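PDB 7KCJ: eukaryotic translation initiation factor 4E type 5 from Leishmania major, which probably binds the 7-methylguanosine cap of messenger RNA and acts in translation initiation. Local coordinates for residues A111-V116 against L139-R144; L117-G122 against E170-A175. All blocks are in the same frame, centred on the assembly; numbering follows the deposited sequence.

Contact 1: A111-V116 against L139-R144; sequences AGLELV and LRIAAR
Leu113 turns CG anti to its own backbone N (chi1 -176°), while Ile141 holds CG1 anti to its carbonyl carbon (chi1 -49°) and extends CD1 straight onward, away from CA (chi2 171°). These rotations bring one methyl from each residue together, Leu113 CD1 on Ile141 CD1 at 3.7 Å, with the two side chains crossing at about a right angle. The leucine bond from CA to CB does not aim at the strand; it is the CD1 branch that reaches across. One helical turn on, Val116 faces the strand directly, and its CG1 lies 3.8 Å from Leu139 CD1, the two side chains slanting past each other. The pairings run in opposite chain order, and the backbones stay well apart: Leu113 CA is 9.0 Å from Ile141 CA, and it is side-chain methyls that meet between them. This is the helix-on-sheet layer of the eIF4E fold, in which helices cover the convex back of a curved antiparallel sheet and, as in other eIF4E proteins, the concave front probably holds the cap-binding slot. Alternation along strand 136-143 divides its residues between the two faces. Leu139 and Ile141 project toward helix 108-121, whereas Arg140 lies on the other side, its NE in a salt bridge with Glu156 OE2. Neighbours widen the apolar layer: Val155 of the adjoining strand touches both Val116 and Leu139, and Val69 touches both Leu113 and Ile141. Phe80, from the strand on the other flank, packs against Leu139 and Ile141.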
ATOM      1  N   ALA A 111      -1.901  13.690  -2.952  1.00 35.47           N
ATOM      2  CA  ALA A 111      -2.734  13.401  -4.109  1.00 35.36           C
ATOM      3  C   ALA A 111      -2.530  11.992  -4.670  1.00 35.17           C
ATOM      4  O   ALA A 111      -3.494  11.334  -5.076  1.00 35.48           O
ATOM      5  CB  ALA A 111      -2.484  14.444  -5.193  1.00 35.79           C
ATOM      6  N   GLY A 112      -1.281  11.560  -4.737  1.00 34.51           N
ATOM      7  CA  GLY A 112      -0.962  10.236  -5.248  1.00 34.33           C
ATOM      8  C   GLY A 112      -1.422   9.131  -4.315  1.00 34.39           C
ATOM      9  O   GLY A 112      -1.909   8.083  -4.763  1.00 34.33           O
ATOM     10  N   LEU A 113      -1.304   9.363  -3.000  1.00 34.56           N
ATOM     11  CA  LEU A 113      -1.772   8.375  -2.023  1.00 35.74           C
ATOM     12  C   LEU A 113      -3.300   8.229  -2.120  1.00 35.56           C
ATOM     13  O   LEU A 113      -3.818   7.110  -2.165  1.00 35.61           O
ATOM     14  CB  LEU A 113      -1.366   8.784  -0.593  1.00 36.88           C
ATOM     15  CG  LEU A 113      -1.704   7.779   0.533  1.00 39.84           C
ATOM     16  CD1 LEU A 113      -1.193   6.364   0.234  1.00 40.93           C
ATOM     17  CD2 LEU A 113      -1.102   8.216   1.840  1.00 41.01           C
ATOM     18  N   GLU A 114      -4.014   9.363  -2.227  1.00 35.39           N
ATOM     19  CA  GLU A 114      -5.469   9.367  -2.362  1.00 36.48           C
ATOM     20  C   GLU A 114      -5.906   8.633  -3.606  1.00 36.54           C
ATOM     21  O   GLU A 114      -6.828   7.822  -3.537  1.00 36.46           O
ATOM     22  CB  GLU A 114      -6.026  10.797  -2.405  1.00 40.70           C
ATOM     23  CG  GLU A 114      -5.872  11.544  -1.096  1.00 49.63           C
ATOM     24  CD  GLU A 114      -6.302  12.992  -1.178  1.00 59.36           C
ATOM     25  OE1 GLU A 114      -7.305  13.282  -1.870  1.00 61.03           O
ATOM     26  OE2 GLU A 114      -5.633  13.840  -0.547  1.00 63.38           O
ATOM     27  N   LEU A 115      -5.226   8.883  -4.734  1.00 36.38           N
ATOM     28  CA  LEU A 115      -5.555   8.222  -5.983  1.00 36.72           C
ATOM     29  C   LEU A 115      -5.382   6.712  -5.886  1.00 36.34           C
ATOM     30  O   LEU A 115      -6.288   5.980  -6.279  1.00 35.71           O
ATOM     31  CB  LEU A 115      -4.724   8.806  -7.131  1.00 37.79           C
ATOM     32  CG  LEU A 115      -4.844   8.071  -8.474  1.00 39.91           C
ATOM     33  CD1 LEU A 115      -6.131   8.452  -9.191  1.00 40.72           C
ATOM     34  CD2 LEU A 115      -3.650   8.330  -9.328  1.00 40.65           C
ATOM     35  N   VAL A 116      -4.232   6.242  -5.365  1.00 36.44           N
ATOM     36  CA  VAL A 116      -3.961   4.808  -5.261  1.00 36.80           C
ATOM     37  C   VAL A 116      -4.961   4.129  -4.329  1.00 37.58           C
ATOM     38  O   VAL A 116      -5.536   3.094  -4.686  1.00 37.95           O
ATOM     39  CB  VAL A 116      -2.497   4.519  -4.861  1.00 37.22           C
ATOM     40  CG1 VAL A 116      -2.263   3.019  -4.768  1.00 38.04           C
ATOM     41  CG2 VAL A 116      -1.527   5.120  -5.872  1.00 37.49           C
ATOM     42  N   LEU A 139      -2.414  -3.682  -0.422  1.00 32.77           N
ATOM     43  CA  LEU A 139      -1.801  -2.382  -0.540  1.00 34.55           C
ATOM     44  C   LEU A 139      -0.866  -2.225   0.654  1.00 35.45           C
ATOM     45  O   LEU A 139      -1.293  -2.422   1.786  1.00 35.53           O
ATOM     46  CB  LEU A 139      -2.905  -1.331  -0.489  1.00 35.53           C
ATOM     47  CG  LEU A 139      -2.604   0.049  -1.014  1.00 39.13           C
ATOM     48  CD1 LEU A 139      -2.225   0.012  -2.474  1.00 40.42           C
ATOM     49  CD2 LEU A 139      -3.847   0.903  -0.868  1.00 40.54           C
ATOM     50  N   ARG A 140       0.417  -1.921   0.407  1.00 35.74           N
ATOM     51  CA  ARG A 140       1.398  -1.751   1.468  1.00 36.06           C
ATOM     52  C   ARG A 140       1.999  -0.358   1.360  1.00 36.14           C
ATOM     53  O   ARG A 140       2.478   0.023   0.308  1.00 36.26           O
ATOM     54  CB  ARG A 140       2.485  -2.828   1.381  1.00 37.25           C
ATOM     55  CG  ARG A 140       1.939  -4.217   1.059  1.00 40.69           C
ATOM     56  CD  ARG A 140       2.612  -5.295   1.853  1.00 45.31           C
ATOM     57  NE  ARG A 140       3.974  -5.529   1.398  1.00 48.67           N
ATOM     58  CZ  ARG A 140       4.911  -6.140   2.116  1.00 53.52           C
ATOM     59  NH1 ARG A 140       4.645  -6.563   3.346  1.00 52.76           N
ATOM     60  NH2 ARG A 140       6.123  -6.333   1.609  1.00 55.72           N
ATOM     61  N   ILE A 141       1.927   0.427   2.424  1.00 35.84           N
ATOM     62  CA  ILE A 141       2.450   1.790   2.433  1.00 36.57           C
ATOM     63  C   ILE A 141       3.665   1.879   3.349  1.00 36.57           C
ATOM     64  O   ILE A 141       3.568   1.513   4.515  1.00 36.44           O
ATOM     65  CB  ILE A 141       1.354   2.805   2.785  1.00 37.68           C
ATOM     66  CG1 ILE A 141       0.088   2.580   1.959  1.00 38.70           C
ATOM     67  CG2 ILE A 141       1.844   4.206   2.601  1.00 39.25           C
ATOM     68  CD1 ILE A 141      -1.097   3.459   2.459  1.00 39.94           C
ATOM     69  N   ALA A 142       4.832   2.228   2.793  1.00 36.08           N
ATOM     70  CA  ALA A 142       6.067   2.296   3.563  1.00 36.39           C
ATOM     71  C   ALA A 142       6.643   3.693   3.664  1.00 36.85           C
ATOM     72  O   ALA A 142       6.947   4.300   2.634  1.00 38.05           O
ATOM     73  CB  ALA A 142       7.104   1.372   2.959  1.00 36.03           C
ATOM     74  N   ALA A 143       6.868   4.184   4.887  1.00 35.52           N
ATOM     75  CA  ALA A 143       7.507   5.494   5.073  1.00 34.96           C
ATOM     76  C   ALA A 143       8.984   5.366   4.689  1.00 34.92           C
ATOM     77  O   ALA A 143       9.692   4.507   5.236  1.00 34.05           O
ATOM     78  CB  ALA A 143       7.418   5.920   6.533  1.00 34.36           C
ATOM     79  N   ARG A 144       9.457   6.212   3.765  1.00 35.11           N
ATOM     80  CA  ARG A 144      10.860   6.185   3.363  1.00 36.21           C
ATOM     81  C   ARG A 144      11.512   7.598   3.420  1.00 36.49           C
ATOM     82  O   ARG A 144      12.002   8.085   2.393  1.00 36.49           O
ATOM     83  CB  ARG A 144      10.981   5.587   1.952  1.00 39.34           C
ATOM     84  CG  ARG A 144      10.493   4.144   1.864  1.00 45.58           C
ATOM     85  CD  ARG A 144      11.337   3.314   0.924  1.00 51.97           C
ATOM     86  NE  ARG A 144      11.917   2.162   1.610  1.00 58.25           N
ATOM     87  CZ  ARG A 144      13.223   1.959   1.768  1.00 63.02           C
ATOM     88  NH1 ARG A 144      14.100   2.832   1.286  1.00 63.41           N
ATOM     89  NH2 ARG A 144      13.660   0.885   2.416  1.00 63.86           N
TER

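Contact 2: L117-G122 against E170-A175; sequences LAVVMG and EFLAEA
The last turns of helix 108-121 approach the middle of helix 165-178 most closely where Val119 faces Leu172, with their CA atoms 8.3 Å apart. This is helix-on-helix packing within the layer that covers the convex back of the eIF4E sheet, and it joins two helices that lie on the same face of the sheet. Val119 carries the contact from its side, its CA-CB bond directed toward the other helix and its two methyls divided between consecutive residues there. Val119 CG1 meets the ring of Phe171 at its edge, near the ring plane, 3.4 Å from Phe171 CE2; the methyl therefore abuts the rim of the ring and does not lie over a face. Phe171 sets CG anti to its backbone N (chi1 177°), and its side chain advances on the valine from the opposite direction. The other methyl, CG2, occupies the crowded position between the backbone N and the carbonyl carbon of Val119. The CA-CB bond of Leu172 does not itself aim at Val119, but the CD2 branch closes the distance. No hydrogen bond links 117-122 with 170-175; the contact between them is apolar. Polar groups of the two segments find partners outside them: Glu170 OE2 forms a salt bridge with Arg177 NH2, and Val120 O accepts a hydrogen bond from Arg15 NE. Helical geometry ends at Gly122, whose N still bonds to Ala118 O at 2.9 Å. On the Leu172 side, Val119 CG2 touches Leu172 CD2 at 3.6 Å.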
ATOM      1  N   LEU A 117      -5.238   4.756  -3.156  1.00 37.12           N
ATOM      2  CA  LEU A 117      -6.217   4.210  -2.206  1.00 37.14           C
ATOM      3  C   LEU A 117      -7.596   4.062  -2.886  1.00 37.55           C
ATOM      4  O   LEU A 117      -8.219   3.014  -2.777  1.00 37.15           O
ATOM      5  CB  LEU A 117      -6.347   5.098  -0.954  1.00 36.55           C
ATOM      6  CG  LEU A 117      -5.176   5.063   0.045  1.00 37.64           C
ATOM      7  CD1 LEU A 117      -5.366   6.066   1.150  1.00 37.52           C
ATOM      8  CD2 LEU A 117      -4.958   3.668   0.644  1.00 37.96           C
ATOM      9  N   ALA A 118      -7.998   5.062  -3.675  1.00 37.98           N
ATOM     10  CA  ALA A 118      -9.271   5.034  -4.395  1.00 39.32           C
ATOM     11  C   ALA A 118      -9.310   3.995  -5.515  1.00 41.22           C
ATOM     12  O   ALA A 118     -10.266   3.222  -5.574  1.00 42.05           O
ATOM     13  CB  ALA A 118      -9.613   6.414  -4.934  1.00 39.18           C
ATOM     14  N   VAL A 119      -8.287   3.948  -6.383  1.00 41.59           N
ATOM     15  CA  VAL A 119      -8.268   2.986  -7.474  1.00 42.56           C
ATOM     16  C   VAL A 119      -8.252   1.519  -6.966  1.00 42.66           C
ATOM     17  O   VAL A 119      -8.885   0.650  -7.562  1.00 42.79           O
ATOM     18  CB  VAL A 119      -7.143   3.253  -8.515  1.00 43.83           C
ATOM     19  CG1 VAL A 119      -7.278   4.599  -9.223  1.00 44.21           C
ATOM     20  CG2 VAL A 119      -5.753   3.029  -7.964  1.00 44.93           C
ATOM     21  N   VAL A 120      -7.532   1.246  -5.877  1.00 42.08           N
ATOM     22  CA  VAL A 120      -7.434  -0.109  -5.335  1.00 42.24           C
ATOM     23  C   VAL A 120      -8.639  -0.514  -4.476  1.00 43.17           C
ATOM     24  O   VAL A 120      -9.194  -1.596  -4.670  1.00 42.96           O
ATOM     25  CB  VAL A 120      -6.102  -0.258  -4.558  1.00 42.31           C
ATOM     26  CG1 VAL A 120      -6.054  -1.526  -3.713  1.00 41.93           C
ATOM     27  CG2 VAL A 120      -4.912  -0.189  -5.507  1.00 42.94           C
ATOM     28  N   MET A 121      -9.021   0.324  -3.495  1.00 44.17           N
ATOM     29  CA  MET A 121     -10.081  -0.048  -2.545  1.00 46.20           C
ATOM     30  C   MET A 121     -11.481   0.489  -2.840  1.00 48.48           C
ATOM     31  O   MET A 121     -12.458  -0.124  -2.402  1.00 48.62           O
ATOM     32  CB  MET A 121      -9.694   0.344  -1.107  1.00 46.55           C
ATOM     33  CG  MET A 121      -8.379  -0.252  -0.635  1.00 48.36           C
ATOM     34  SD  MET A 121      -8.023   0.103   1.120  1.00 47.29           S
ATOM     35  CE  MET A 121      -7.972   1.803   1.063  1.00 49.10           C
ATOM     36  N   GLY A 122     -11.573   1.636  -3.507  1.00 50.00           N
ATOM     37  CA  GLY A 122     -12.851   2.273  -3.812  1.00 52.46           C
ATOM     38  C   GLY A 122     -13.811   1.417  -4.616  1.00 55.20           C
ATOM     39  O   GLY A 122     -13.383   0.671  -5.492  1.00 55.23           O
ATOM     40  N   GLU A 170      -0.650   1.995 -16.481  1.00 39.79           N
ATOM     41  CA  GLU A 170      -0.898   3.102 -17.414  1.00 39.77           C
ATOM     42  C   GLU A 170      -2.067   3.965 -16.946  1.00 39.61           C
ATOM     43  O   GLU A 170      -2.021   5.183 -17.092  1.00 39.97           O
ATOM     44  CB  GLU A 170      -1.115   2.618 -18.850  1.00 41.47           C
ATOM     45  CG  GLU A 170      -0.989   3.727 -19.881  1.00 47.25           C
ATOM     46  CD  GLU A 170       0.308   4.519 -19.833  0.60 53.07           C
ATOM     47  OE1 GLU A 170       1.389   3.897 -19.707  0.60 53.80           O
ATOM     48  OE2 GLU A 170       0.243   5.768 -19.915  0.60 54.32           O
ATOM     49  N   PHE A 171      -3.081   3.357 -16.315  1.00 38.75           N
ATOM     50  CA  PHE A 171      -4.207   4.114 -15.764  1.00 38.34           C
ATOM     51  C   PHE A 171      -3.696   5.064 -14.673  1.00 36.50           C
ATOM     52  O   PHE A 171      -4.082   6.226 -14.656  1.00 35.55           O
ATOM     53  CB  PHE A 171      -5.277   3.182 -15.175  1.00 39.18           C
ATOM     54  CG  PHE A 171      -6.395   3.970 -14.542  1.00 41.52           C
ATOM     55  CD1 PHE A 171      -7.327   4.631 -15.324  1.00 42.93           C
ATOM     56  CD2 PHE A 171      -6.456   4.140 -13.171  1.00 43.19           C
ATOM     57  CE1 PHE A 171      -8.335   5.391 -14.743  1.00 44.10           C
ATOM     58  CE2 PHE A 171      -7.465   4.905 -12.593  1.00 44.36           C
ATOM     59  CZ  PHE A 171      -8.406   5.513 -13.379  1.00 43.98           C
ATOM     60  N   LEU A 172      -2.827   4.565 -13.778  1.00 35.74           N
ATOM     61  CA  LEU A 172      -2.279   5.380 -12.705  1.00 35.87           C
ATOM     62  C   LEU A 172      -1.420   6.507 -13.282  1.00 36.36           C
ATOM     63  O   LEU A 172      -1.518   7.637 -12.814  1.00 37.32           O
ATOM     64  CB  LEU A 172      -1.449   4.523 -11.737  1.00 35.66           C
ATOM     65  CG  LEU A 172      -2.229   3.568 -10.863  1.00 37.05           C
ATOM     66  CD1 LEU A 172      -1.287   2.541 -10.181  1.00 38.27           C
ATOM     67  CD2 LEU A 172      -3.026   4.327  -9.850  1.00 37.36           C
ATOM     68  N   ALA A 173      -0.605   6.218 -14.312  1.00 35.70           N
ATOM     69  CA  ALA A 173       0.256   7.230 -14.912  1.00 35.36           C
ATOM     70  C   ALA A 173      -0.546   8.335 -15.595  1.00 35.09           C
ATOM     71  O   ALA A 173      -0.181   9.498 -15.492  1.00 35.70           O
ATOM     72  CB  ALA A 173       1.222   6.590 -15.900  1.00 35.33           C
ATOM     73  N   GLU A 174      -1.622   7.983 -16.309  1.00 34.51           N
ATOM     74  CA  GLU A 174      -2.454   9.001 -16.950  1.00 34.72           C
ATOM     75  C   GLU A 174      -3.180   9.851 -15.888  1.00 33.63           C
ATOM     76  O   GLU A 174      -3.289  11.062 -16.078  1.00 33.76           O
ATOM     77  CB  GLU A 174      -3.438   8.379 -17.939  1.00 36.87           C
ATOM     78  CG  GLU A 174      -2.755   7.798 -19.151  1.00 42.57           C
ATOM     79  CD  GLU A 174      -3.723   7.449 -20.264  1.00 50.99           C
ATOM     80  OE1 GLU A 174      -4.845   6.987 -19.955  1.00 51.39           O
ATOM     81  OE2 GLU A 174      -3.363   7.646 -21.447  1.00 54.89           O
ATOM     82  N   ALA A 175      -3.596   9.236 -14.741  1.00 32.11           N
ATOM     83  CA  ALA A 175      -4.293   9.964 -13.671  1.00 31.21           C
ATOM     84  C   ALA A 175      -3.383  10.919 -12.884  1.00 30.49           C
ATOM     85  O   ALA A 175      -3.831  11.993 -12.486  1.00 29.81           O
ATOM     86  CB  ALA A 175      -4.995   9.009 -12.721  1.00 30.32           C
TER

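How the contacts relate
From the N terminus, helix 108-121 supplies the first half of both contacts, 111-116 to contact 1 and 117-122 to contact 2. The chain then passes through helix 123-129 to strand 136-143, where contact 1 closes a loop of 22 residues. Strand 153-159 follows before helix 165-178, and contact 2 closes a longer loop of 47 residues. The segments alternate, so the loops cross. One helix is thus tied to the sheet beneath and to the helix beside it. The contacts, with centres about 11 Å apart, also touch: Leu139 CD2 meets Leu117 CD2 at 3.3 Å, and Leu115 CD2 meets Ala175 CB at 3.7 Å.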